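PDB 4E9L: attaching and effacing protein, pathogenesis factor from Escherichia coli, which acts as an adhesin of the intimin/invasin family, probably attaching the bacterium to host surfaces, and is represented here by tandem immunoglobulin-like domains of its longer chain. Local coordinates for residues Gly87-Ala91 with Ala92-Ile96; Gly292-Ser296 with Ala297-Leu301. All blocks are in the same frame, centred on the assembly; numbering follows the deposited sequence.

Interaction 1: residues Gly87-Ala91 with Ala92-Ile96; sequences GPLDA and AHSSI
Asp90 faces the turn that follows it with two groups, its carboxylate and its backbone carbonyl. With CG anti to the backbone N (chi1 -167°), the carboxylate swings forward over the start of the next segment, where OD1 takes a weak hydrogen bond from Ala92 N at 3.1 Å, an Asx turn in outline, and rests 3.4 Å from Ala92 CB. The same oxygen lies at the edge of the His93 ring, close to the ring plane, while the carboxylate and ring planes stand 79° apart. The two groups therefore meet nearly at right angles and do not stack.

The carbonyl of Asp90 is gripped twice. His93 N reaches Asp90 O at 3.1 Å from one face of the carbonyl plane, and the hydroxyl of Ser94 donates to Asp90 O at 2.9 Å from the opposite face. A further bond, Ser94 N to Ala91 O at 3.1 Å, closes the turn one residue later. Leu89 runs past with its branch point, CG sitting 4.0 Å from Ser94 OG.

Ser94 is buried, and its hydroxyl is satisfied in both roles: it donates to Asp90 O and accepts from the backbone N of Lys116. One polar side chain thus ties the turn to the loop after strand 108-114, just before strand 95-99 begins, while the Asp90 carboxylate adds only a weak bond, to Ala92 N.

Interaction 2: residues Gly292-Ser296 with Ala297-Leu301; sequences GEMSS and ANSTL
Ser299 turns OG anti to its own carbonyl carbon (chi1 -66°), which carries the hydroxyl back toward the chain that came before, and it donates to Ser295 O at 2.8 Å, tilted 33° from the carbonyl plane. Ser295 extends its OG anti to the backbone N and reaches forward in return, accepting from Asn298 N at 3.2 Å. That same N-H also makes a weak bond to Ser295 O at 3.3 Å, so it is shared between the side chain and the backbone of one serine. OG of Ser295 also lies against the Asn298 side chain, 3.6 Å from CB.

Met294, bent at chi2 and chi3, brings its terminal methyl CE to 3.3 Å from Ser299 OG. The backbone from Ser296 to Ser299 forms a type I beta turn, closed by Ser299 N to Ser296 O at 3.2 Å.

The turn leads into strand 300-303, the edge of its four-stranded antiparallel sheet, beside strand 313-319. The loop after that neighbour holds the turn in place: Lys321 N donates to Ser299 OG, and Asn298 ND2 bonds Asp322 O. Met294 meanwhile packs on Phe318 of strand 313-319.

How the interactions relate
Interaction 1 comes first along the chain and interaction 2 some two hundred residues later, in different domains on opposite sides of the chain's centre. Their centres are 81 Å apart and their nearest atoms about 61 Å, with a further domain, built from strands 198-201 to 278-290, between them. Both occupy the same place in a repeated immunoglobulin-like fold: each leads into the first strand, 95-99 or 300-303, of an antiparallel sheet with strand order 1-2-4-3. Even the outside partners correspond, Lys116 and Asp117 matching Lys321 and Asp322. The same domain entry thus recurs along an elongated rod, an architecture consistent with extending an adhesin from the cell surface.

Interaction 1: residues Gly87-Ala91 with Ala92-Ile96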
loop_
_atom_site.group_PDB
_atom_site.type_symbol
_atom_site.label_atom_id
_atom_site.label_comp_id
_atom_site.label_asym_id
_atom_site.label_seq_id
_atom_site.Cartn_x
_atom_site.Cartn_y
_atom_site.Cartn_z
ATOM N N GLY A 87 -45.665 -13.139 37.246
ATOM C CA GLY A 87 -46.018 -11.726 37.210
ATOM C C GLY A 87 -45.748 -11.114 35.843
ATOM O O GLY A 87 -45.384 -11.830 34.897
ATOM N N PRO A 88 -45.906 -9.783 35.681
ATOM C CA PRO A 88 -45.615 -9.193 34.362
ATOM C C PRO A 88 -44.130 -9.252 33.990
ATOM O O PRO A 88 -43.262 -9.294 34.877
ATOM C CB PRO A 88 -46.135 -7.756 34.458
ATOM C CG PRO A 88 -46.462 -7.517 35.877
ATOM C CD PRO A 88 -46.328 -8.773 36.671
ATOM N N LEU A 89 -43.833 -9.272 32.677
ATOM C CA LEU A 89 -42.429 -9.290 32.228
ATOM C C LEU A 89 -41.693 -8.113 32.856
ATOM O O LEU A 89 -42.200 -6.980 32.894
ATOM C CB LEU A 89 -42.318 -9.182 30.701
ATOM C CG LEU A 89 -40.886 -9.228 30.167
ATOM C CD1 LEU A 89 -40.710 -10.301 29.188
ATOM C CD2 LEU A 89 -40.469 -7.907 29.598
ATOM N N ASP A 90 -40.497 -8.383 33.331
ATOM C CA ASP A 90 -39.664 -7.333 33.883
ATOM C C ASP A 90 -38.387 -7.294 33.045
ATOM O O ASP A 90 -37.620 -8.253 33.083
ATOM C CB ASP A 90 -39.360 -7.618 35.366
ATOM C CG ASP A 90 -38.772 -6.410 36.081
ATOM O OD1 ASP A 90 -37.730 -5.899 35.630
ATOM O OD2 ASP A 90 -39.347 -5.990 37.100
ATOM N N ALA A 91 -38.152 -6.198 32.279
ATOM C CA ALA A 91 -36.941 -6.094 31.433
ATOM C C ALA A 91 -35.630 -6.251 32.208
ATOM O O ALA A 91 -34.708 -6.874 31.692
ATOM C CB ALA A 91 -36.923 -4.788 30.660
ATOM N N ALA A 92 -35.537 -5.692 33.434
ATOM C CA ALA A 92 -34.308 -5.795 34.252
ATOM C C ALA A 92 -33.938 -7.258 34.619
ATOM O O ALA A 92 -32.761 -7.551 34.837
ATOM C CB ALA A 92 -34.430 -4.935 35.507
ATOM N N HIS A 93 -34.917 -8.179 34.632
ATOM C CA HIS A 93 -34.634 -9.594 34.923
ATOM C C HIS A 93 -34.555 -10.468 33.643
ATOM O O HIS A 93 -34.344 -11.678 33.722
ATOM C CB HIS A 93 -35.689 -10.163 35.871
ATOM C CG HIS A 93 -35.603 -9.594 37.246
ATOM N ND1 HIS A 93 -36.011 -8.296 37.514
ATOM C CD2 HIS A 93 -35.153 -10.156 38.390
ATOM C CE1 HIS A 93 -35.787 -8.111 38.806
ATOM N NE2 HIS A 93 -35.297 -9.208 39.382
ATOM N N SER A 94 -34.751 -9.859 32.491
ATOM C CA SER A 94 -34.796 -10.561 31.213
ATOM C C SER A 94 -33.539 -10.316 30.410
ATOM O O SER A 94 -32.891 -9.266 30.556
ATOM C CB SER A 94 -36.036 -10.128 30.433
ATOM O OG SER A 94 -37.208 -10.439 31.169
ATOM N N SER A 95 -33.189 -11.279 29.549
ATOM C CA SER A 95 -31.982 -11.134 28.743
ATOM C C SER A 95 -32.136 -11.685 27.335
ATOM O O SER A 95 -33.107 -12.398 27.009
ATOM C CB SER A 95 -30.805 -11.806 29.457
ATOM O OG SER A 95 -31.078 -13.193 29.559
ATOM N N ILE A 96 -31.155 -11.373 26.502
ATOM C CA ILE A 96 -31.142 -11.867 25.131
ATOM C C ILE A 96 -29.726 -12.299 24.741
ATOM O O ILE A 96 -28.751 -11.585 25.029
ATOM C CB ILE A 96 -31.796 -10.871 24.121
ATOM C CG1 ILE A 96 -31.772 -11.458 22.673
ATOM C CG2 ILE A 96 -31.151 -9.453 24.206
ATOM C CD1 ILE A 96 -32.685 -10.868 21.682
#

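Interaction 2: residues Gly292-Ser296 with Ala297-Leu301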
loop_
_atom_site.group_PDB
_atom_site.type_symbol
_atom_site.label_atom_id
_atom_site.label_comp_id
_atom_site.label_asym_id
_atom_site.label_seq_id
_atom_site.Cartn_x
_atom_site.Cartn_y
_atom_site.Cartn_z
ATOM N N GLY A 292 19.620 2.777 -9.788
ATOM C CA GLY A 292 19.689 3.417 -8.482
ATOM C C GLY A 292 20.239 4.833 -8.576
ATOM O O GLY A 292 20.529 5.338 -9.679
ATOM N N GLU A 293 20.367 5.491 -7.416
ATOM C CA GLU A 293 20.963 6.828 -7.287
ATOM C C GLU A 293 22.348 6.751 -7.960
ATOM O O GLU A 293 23.051 5.746 -7.791
ATOM C CB GLU A 293 21.172 7.133 -5.781
ATOM C CG GLU A 293 21.598 8.562 -5.462
ATOM C CD GLU A 293 21.618 8.955 -3.990
ATOM O OE1 GLU A 293 21.484 8.061 -3.120
ATOM O OE2 GLU A 293 21.773 10.165 -3.705
ATOM N N MET A 294 22.738 7.786 -8.704
ATOM C CA MET A 294 24.047 7.735 -9.352
ATOM C C MET A 294 25.212 7.577 -8.361
ATOM O O MET A 294 25.155 8.054 -7.224
ATOM C CB MET A 294 24.244 8.858 -10.379
ATOM C CG MET A 294 24.613 10.187 -9.798
ATOM S SD MET A 294 26.410 10.446 -9.789
ATOM C CE MET A 294 26.790 10.183 -11.499
ATOM N N SER A 295 26.216 6.836 -8.782
ATOM C CA SER A 295 27.408 6.585 -8.003
ATOM C C SER A 295 28.547 7.338 -8.708
ATOM O O SER A 295 28.871 7.059 -9.875
ATOM C CB SER A 295 27.687 5.085 -7.925
ATOM O OG SER A 295 29.051 4.807 -7.657
ATOM N N SER A 296 29.122 8.313 -8.015
ATOM C CA SER A 296 30.220 9.077 -8.604
ATOM C C SER A 296 31.443 8.174 -8.806
ATOM O O SER A 296 32.107 8.301 -9.824
ATOM C CB SER A 296 30.547 10.302 -7.758
ATOM O OG SER A 296 30.917 9.879 -6.461
ATOM N N ALA A 297 31.651 7.182 -7.916
ATOM C CA ALA A 297 32.749 6.207 -8.030
ATOM C C ALA A 297 32.678 5.331 -9.303
ATOM O O ALA A 297 33.715 4.982 -9.862
ATOM C CB ALA A 297 32.780 5.317 -6.790
ATOM N N ASN A 298 31.466 5.016 -9.782
ATOM C CA ASN A 298 31.252 4.152 -10.953
ATOM C C ASN A 298 31.034 4.952 -12.232
ATOM O O ASN A 298 30.862 4.382 -13.309
ATOM C CB ASN A 298 30.045 3.229 -10.694
ATOM C CG ASN A 298 30.326 2.152 -9.674
ATOM O OD1 ASN A 298 31.472 1.913 -9.303
ATOM N ND2 ASN A 298 29.304 1.412 -9.276
ATOM N N SER A 299 31.014 6.270 -12.110
ATOM C CA SER A 299 30.748 7.143 -13.248
ATOM C C SER A 299 32.043 7.729 -13.786
ATOM O O SER A 299 33.021 7.795 -13.035
ATOM C CB SER A 299 29.747 8.210 -12.843
ATOM O OG SER A 299 28.498 7.586 -12.557
ATOM N N THR A 300 32.089 8.077 -15.095
ATOM C CA THR A 300 33.318 8.606 -15.724
ATOM C C THR A 300 33.040 9.793 -16.638
ATOM O O THR A 300 31.992 9.866 -17.248
ATOM C CB THR A 300 34.066 7.511 -16.539
ATOM O OG1 THR A 300 33.251 7.045 -17.620
ATOM C CG2 THR A 300 34.539 6.325 -15.688
ATOM N N LEU A 301 34.028 10.692 -16.776
ATOM C CA LEU A 301 33.972 11.825 -17.675
ATOM C C LEU A 301 35.288 11.867 -18.435
ATOM O O LEU A 301 36.342 11.886 -17.809
ATOM C CB LEU A 301 33.760 13.156 -16.917
ATOM C CG LEU A 301 33.691 14.408 -17.830
ATOM C CD1 LEU A 301 32.426 14.370 -18.747
ATOM C CD2 LEU A 301 33.720 15.681 -17.023
#